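Local coordinates for protein serine protease MT3772 (Mycobacterium tuberculosis, PDB 3K6Y) that probably cleaves proteins as a membrane-anchored serine protease, of which this is the protease domain, and helps the bacterium resist acid and oxidative stress, at residues F63-V77 against D104-L118. Numbering follows the deposited sequence.
Sequences FVISPDRVMTNAHVV and DVAILAVPHLPPPPL
Asp68, in the type II turn from Ser66 to Arg69, presents its carboxylate to a second type II turn, Val110 to Leu113. Asp68 OD1 accepts Leu113 N at 3.0 Å and Asp68 OD2 accepts His112 N at 3.1 Å, both from above the carboxylate plane, which ties the two turns together. Asp68 O is also held twice: Val110 N and Arg69 NH1 reach it from opposite faces of the carbonyl.

From here strands 69-72 and 105-109 run antiparallel, Val70 and Leu108 forming a hydrogen-bonded pair. The Val70 and Leu113 side chains cross at about a right angle, Val70 CG2 3.6 Å from Leu113 CD2; Val64 meets Leu113 tip to tip, Val64 CG2 3.9 Å from Leu113 CD2. With CG1 anti to the backbone N (chi1 -176°), Val64 lays CG1 against Pro117 CA, 3.6 Å away, while its carbonyl accepts Leu118 N in a nearly straight bond (176°).

At the far end Asp104 spends both oxygens on His75, each through its syn lone pair: Asp104 OD2 receives the backbone N, and Asp104 OD1 receives His75 ND1 at 2.7 Å in the ring plane. This probably fixes the ring's rotation, with NE2 bonded to Ser183 OG. The first barrel thus supplies His and Asp of a probable catalytic triad, in the cleft between the two beta-barrels of a chymotrypsin-like protease.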
loop_
_atom_site.group_PDB
_atom_site.type_symbol
_atom_site.label_atom_id
_atom_site.label_comp_id
_atom_site.label_asym_id
_atom_site.label_seq_id
_atom_site.Cartn_x
_atom_site.Cartn_y
_atom_site.Cartn_z
ATOM N N PHE A 63 11.918 15.425 -8.916
ATOM C CA PHE A 63 12.788 16.591 -8.855
ATOM C C PHE A 63 13.326 16.753 -7.441
ATOM O O PHE A 63 12.703 16.321 -6.465
ATOM C CB PHE A 63 12.089 17.873 -9.373
ATOM C CG PHE A 63 10.824 18.205 -8.640
ATOM C CD1 PHE A 63 10.804 19.161 -7.623
ATOM C CD2 PHE A 63 9.629 17.547 -8.951
ATOM C CE1 PHE A 63 9.631 19.440 -6.928
ATOM C CE2 PHE A 63 8.463 17.816 -8.266
ATOM C CZ PHE A 63 8.451 18.772 -7.257
ATOM N N VAL A 64 14.490 17.383 -7.352
ATOM C CA VAL A 64 15.148 17.563 -6.069
ATOM C C VAL A 64 14.434 18.658 -5.274
ATOM O O VAL A 64 14.278 19.792 -5.746
ATOM C CB VAL A 64 16.627 17.902 -6.256
ATOM C CG1 VAL A 64 17.314 17.997 -4.909
ATOM C CG2 VAL A 64 17.315 16.859 -7.126
ATOM N N ILE A 65 13.994 18.310 -4.063
ATOM C CA ILE A 65 13.313 19.278 -3.190
ATOM C C ILE A 65 14.180 19.772 -2.034
ATOM O O ILE A 65 13.871 20.793 -1.425
ATOM C CB ILE A 65 11.989 18.709 -2.644
ATOM C CG1 ILE A 65 12.170 17.315 -2.012
ATOM C CG2 ILE A 65 10.934 18.718 -3.748
ATOM C CD1 ILE A 65 10.991 16.844 -1.173
ATOM N N SER A 66 15.243 19.044 -1.732
ATOM C CA SER A 66 16.180 19.410 -0.667
ATOM C C SER A 66 17.374 18.475 -0.936
ATOM O O SER A 66 17.221 17.456 -1.604
ATOM C CB SER A 66 15.530 19.154 0.687
ATOM O OG SER A 66 16.258 19.756 1.749
ATOM N N PRO A 67 18.578 18.786 -0.420
ATOM C CA PRO A 67 19.678 17.843 -0.714
ATOM C C PRO A 67 19.327 16.377 -0.400
ATOM O O PRO A 67 18.762 16.089 0.673
ATOM C CB PRO A 67 20.828 18.378 0.153
ATOM C CG PRO A 67 20.543 19.886 0.164
ATOM C CD PRO A 67 19.033 19.991 0.303
ATOM N N ASP A 68 19.601 15.483 -1.347
ATOM C CA ASP A 68 19.350 14.059 -1.130
ATOM C C ASP A 68 17.878 13.710 -0.932
ATOM O O ASP A 68 17.566 12.637 -0.394
ATOM C CB ASP A 68 20.220 13.487 -0.020
ATOM C CG ASP A 68 21.690 13.511 -0.347
ATOM O OD1 ASP A 68 22.081 13.948 -1.441
ATOM O OD2 ASP A 68 22.450 13.023 0.514
ATOM N N ARG A 69 16.970 14.566 -1.422
ATOM C CA ARG A 69 15.526 14.303 -1.332
ATOM C C ARG A 69 14.859 14.648 -2.648
ATOM O O ARG A 69 15.040 15.740 -3.184
ATOM C CB ARG A 69 14.876 15.121 -0.203
ATOM C CG ARG A 69 15.281 14.733 1.217
ATOM C CD ARG A 69 14.669 13.383 1.560
ATOM N NE ARG A 69 14.913 12.916 2.925
ATOM C CZ ARG A 69 15.995 12.247 3.303
ATOM N NH1 ARG A 69 17.005 12.071 2.450
ATOM N NH2 ARG A 69 16.068 11.792 4.546
ATOM N N VAL A 70 14.092 13.688 -3.169
ATOM C CA VAL A 70 13.428 13.824 -4.455
ATOM C C VAL A 70 11.913 13.640 -4.265
ATOM O O VAL A 70 11.479 12.707 -3.570
ATOM C CB VAL A 70 13.971 12.775 -5.434
ATOM C CG1 VAL A 70 13.089 12.632 -6.676
ATOM C CG2 VAL A 70 15.367 13.161 -5.860
ATOM N N MET A 71 11.116 14.523 -4.869
ATOM C CA MET A 71 9.667 14.354 -4.874
ATOM C C MET A 71 9.245 13.756 -6.232
ATOM O O MET A 71 9.798 14.124 -7.295
ATOM C CB MET A 71 8.951 15.698 -4.643
ATOM C CG MET A 71 7.432 15.532 -4.640
ATOM S SD MET A 71 6.570 17.029 -4.088
ATOM C CE MET A 71 6.870 17.023 -2.317
ATOM N N THR A 72 8.243 12.878 -6.182
ATOM C CA THR A 72 7.606 12.335 -7.374
ATOM C C THR A 72 6.152 12.017 -7.012
ATOM O O THR A 72 5.720 12.316 -5.895
ATOM C CB THR A 72 8.366 11.089 -7.903
ATOM O OG1 THR A 72 7.812 10.678 -9.165
ATOM C CG2 THR A 72 8.339 9.903 -6.930
ATOM N N ASN A 73 5.391 11.455 -7.947
ATOM C CA ASN A 73 4.062 10.972 -7.585
ATOM C C ASN A 73 4.129 9.604 -6.940
ATOM O O ASN A 73 5.020 8.810 -7.262
ATOM C CB ASN A 73 3.149 10.881 -8.808
ATOM C CG ASN A 73 2.756 12.241 -9.373
ATOM O OD1 ASN A 73 2.874 12.460 -10.573
ATOM N ND2 ASN A 73 2.227 13.125 -8.531
ATOM N N ALA A 74 3.159 9.309 -6.074
ATOM C CA ALA A 74 3.077 7.965 -5.521
ATOM C C ALA A 74 2.920 6.933 -6.639
ATOM O O ALA A 74 3.514 5.864 -6.580
ATOM C CB ALA A 74 1.941 7.861 -4.522
ATOM N N HIS A 75 2.138 7.252 -7.672
ATOM C CA HIS A 75 1.887 6.251 -8.710
ATOM C C HIS A 75 3.111 5.955 -9.562
ATOM O O HIS A 75 3.125 4.974 -10.294
ATOM C CB HIS A 75 0.684 6.622 -9.583
ATOM C CG HIS A 75 0.933 7.752 -10.544
ATOM N ND1 HIS A 75 0.450 9.033 -10.341
ATOM C CD2 HIS A 75 1.557 7.778 -11.750
ATOM C CE1 HIS A 75 0.766 9.790 -11.382
ATOM N NE2 HIS A 75 1.447 9.055 -12.244
ATOM N N VAL A 76 4.165 6.760 -9.451
ATOM C CA VAL A 76 5.407 6.450 -10.155
ATOM C C VAL A 76 6.161 5.290 -9.492
ATOM O O VAL A 76 6.948 4.622 -10.157
ATOM C CB VAL A 76 6.258 7.731 -10.284
ATOM C CG1 VAL A 76 7.683 7.481 -10.732
ATOM C CG2 VAL A 76 5.575 8.675 -11.231
ATOM N N VAL A 77 5.896 5.037 -8.201
ATOM C CA VAL A 77 6.565 3.964 -7.482
ATOM C C VAL A 77 5.600 2.917 -6.921
ATOM O O VAL A 77 6.049 1.942 -6.319
ATOM C CB VAL A 77 7.476 4.530 -6.321
ATOM C CG1 VAL A 77 8.548 5.450 -6.885
ATOM C CG2 VAL A 77 6.650 5.250 -5.246
ATOM N N ASP A 104 -1.168 11.631 -3.741
ATOM C CA ASP A 104 -0.385 11.072 -4.861
ATOM C C ASP A 104 1.023 11.663 -4.903
ATOM O O ASP A 104 1.438 12.205 -5.931
ATOM C CB ASP A 104 -1.094 11.158 -6.222
ATOM C CG ASP A 104 -0.477 10.243 -7.268
ATOM O OD1 ASP A 104 -0.939 10.297 -8.438
ATOM O OD2 ASP A 104 0.461 9.475 -6.957
ATOM N N VAL A 105 1.741 11.556 -3.782
ATOM C CA VAL A 105 3.112 12.069 -3.703
ATOM C C VAL A 105 3.967 11.067 -2.959
ATOM O O VAL A 105 3.502 10.462 -1.990
ATOM C CB VAL A 105 3.170 13.421 -2.959
ATOM C CG1 VAL A 105 4.627 13.874 -2.715
ATOM C CG2 VAL A 105 2.433 14.477 -3.740
ATOM N N ALA A 106 5.199 10.891 -3.426
ATOM C CA ALA A 106 6.206 10.132 -2.697
ATOM C C ALA A 106 7.442 10.992 -2.550
ATOM O O ALA A 106 7.755 11.815 -3.430
ATOM C CB ALA A 106 6.551 8.808 -3.419
ATOM N N ILE A 107 8.156 10.796 -1.442
ATOM C CA ILE A 107 9.466 11.422 -1.269
ATOM C C ILE A 107 10.485 10.307 -1.154
ATOM O O ILE A 107 10.279 9.323 -0.413
ATOM C CB ILE A 107 9.518 12.345 -0.018
ATOM C CG1 ILE A 107 8.526 13.507 -0.200
ATOM C CG2 ILE A 107 10.950 12.874 0.205
ATOM C CD1 ILE A 107 8.384 14.440 1.021
ATOM N N LEU A 108 11.564 10.478 -1.922
ATOM C CA LEU A 108 12.657 9.524 -1.951
ATOM C C LEU A 108 13.864 10.090 -1.261
ATOM O O LEU A 108 14.237 11.249 -1.490
ATOM C CB LEU A 108 13.039 9.221 -3.410
ATOM C CG LEU A 108 11.889 8.836 -4.327
ATOM C CD1 LEU A 108 12.404 8.602 -5.723
ATOM C CD2 LEU A 108 11.138 7.604 -3.866
ATOM N N ALA A 109 14.498 9.246 -0.442
ATOM C CA ALA A 109 15.824 9.551 0.104
ATOM C C ALA A 109 16.868 9.014 -0.860
ATOM O O ALA A 109 16.839 7.827 -1.227
ATOM C CB ALA A 109 16.002 8.923 1.489
ATOM N N VAL A 110 17.776 9.880 -1.300
ATOM C CA VAL A 110 18.730 9.538 -2.368
ATOM C C VAL A 110 20.108 10.027 -1.943
ATOM O O VAL A 110 20.510 11.153 -2.240
ATOM C CB VAL A 110 18.336 10.187 -3.707
ATOM C CG1 VAL A 110 19.176 9.606 -4.849
ATOM C CG2 VAL A 110 16.828 9.984 -3.998
ATOM N N PRO A 111 20.821 9.206 -1.171
ATOM C CA PRO A 111 22.140 9.618 -0.685
ATOM C C PRO A 111 23.105 10.022 -1.781
ATOM O O PRO A 111 23.178 9.365 -2.828
ATOM C CB PRO A 111 22.660 8.360 0.033
ATOM C CG PRO A 111 21.438 7.655 0.468
ATOM C CD PRO A 111 20.403 7.922 -0.589
ATOM N N HIS A 112 23.829 11.115 -1.519
ATOM C CA HIS A 112 24.915 11.595 -2.384
ATOM C C HIS A 112 24.448 12.004 -3.779
ATOM O O HIS A 112 25.196 11.920 -4.756
ATOM C CB HIS A 112 26.057 10.571 -2.438
ATOM C CG HIS A 112 26.485 10.087 -1.086
ATOM N ND1 HIS A 112 26.378 8.771 -0.695
ATOM C CD2 HIS A 112 26.946 10.765 -0.011
ATOM C CE1 HIS A 112 26.796 8.651 0.554
ATOM N NE2 HIS A 112 27.149 9.848 0.992
ATOM N N LEU A 113 23.227 12.521 -3.871
ATOM C CA LEU A 113 22.670 12.971 -5.134
ATOM C C LEU A 113 23.246 14.369 -5.436
ATOM O O LEU A 113 23.032 15.298 -4.670
ATOM C CB LEU A 113 21.158 13.025 -5.008
ATOM C CG LEU A 113 20.416 13.501 -6.251
ATOM C CD1 LEU A 113 20.681 12.589 -7.442
ATOM C CD2 LEU A 113 18.950 13.567 -5.892
ATOM N N PRO A 114 23.996 14.530 -6.543
ATOM C CA PRO A 114 24.651 15.836 -6.747
ATOM C C PRO A 114 23.815 17.099 -6.967
ATOM O O PRO A 114 24.184 18.137 -6.454
ATOM C CB PRO A 114 25.592 15.587 -7.946
ATOM C CG PRO A 114 25.826 14.117 -7.913
ATOM C CD PRO A 114 24.474 13.531 -7.511
ATOM N N PRO A 115 22.731 17.055 -7.762
ATOM C CA PRO A 115 22.102 18.337 -8.091
ATOM C C PRO A 115 21.416 19.062 -6.940
ATOM O O PRO A 115 20.954 18.435 -5.983
ATOM C CB PRO A 115 21.095 17.985 -9.179
ATOM C CG PRO A 115 20.865 16.540 -9.043
ATOM C CD PRO A 115 22.138 15.945 -8.526
ATOM N N PRO A 116 21.298 20.393 -7.064
ATOM C CA PRO A 116 20.712 21.180 -6.004
ATOM C C PRO A 116 19.183 21.131 -6.037
ATOM O O PRO A 116 18.583 20.746 -7.044
ATOM C CB PRO A 116 21.196 22.601 -6.345
ATOM C CG PRO A 116 21.204 22.608 -7.851
ATOM C CD PRO A 116 21.746 21.241 -8.192
ATOM N N PRO A 117 18.544 21.551 -4.941
ATOM C CA PRO A 117 17.098 21.573 -4.920
ATOM C C PRO A 117 16.506 22.698 -5.735
ATOM O O PRO A 117 17.155 23.731 -5.990
ATOM C CB PRO A 117 16.759 21.802 -3.445
ATOM C CG PRO A 117 17.977 22.456 -2.843
ATOM C CD PRO A 117 19.147 21.955 -3.653
ATOM N N LEU A 118 15.248 22.493 -6.090
ATOM C CA LEU A 118 14.391 23.538 -6.635
ATOM C C LEU A 118 13.526 24.089 -5.528
ATOM O O LEU A 118 13.234 23.377 -4.576
ATOM C CB LEU A 118 13.489 22.981 -7.742
ATOM C CG LEU A 118 14.257 22.320 -8.891
ATOM C CD1 LEU A 118 13.276 21.807 -9.914
ATOM C CD2 LEU A 118 15.244 23.279 -9.544
HETATM O O HOH W 1 11.715 22.261 -2.482
HETATM O O HOH W 2 20.586 16.317 -3.927
HETATM O O HOH W 3 24.273 15.332 -1.741
#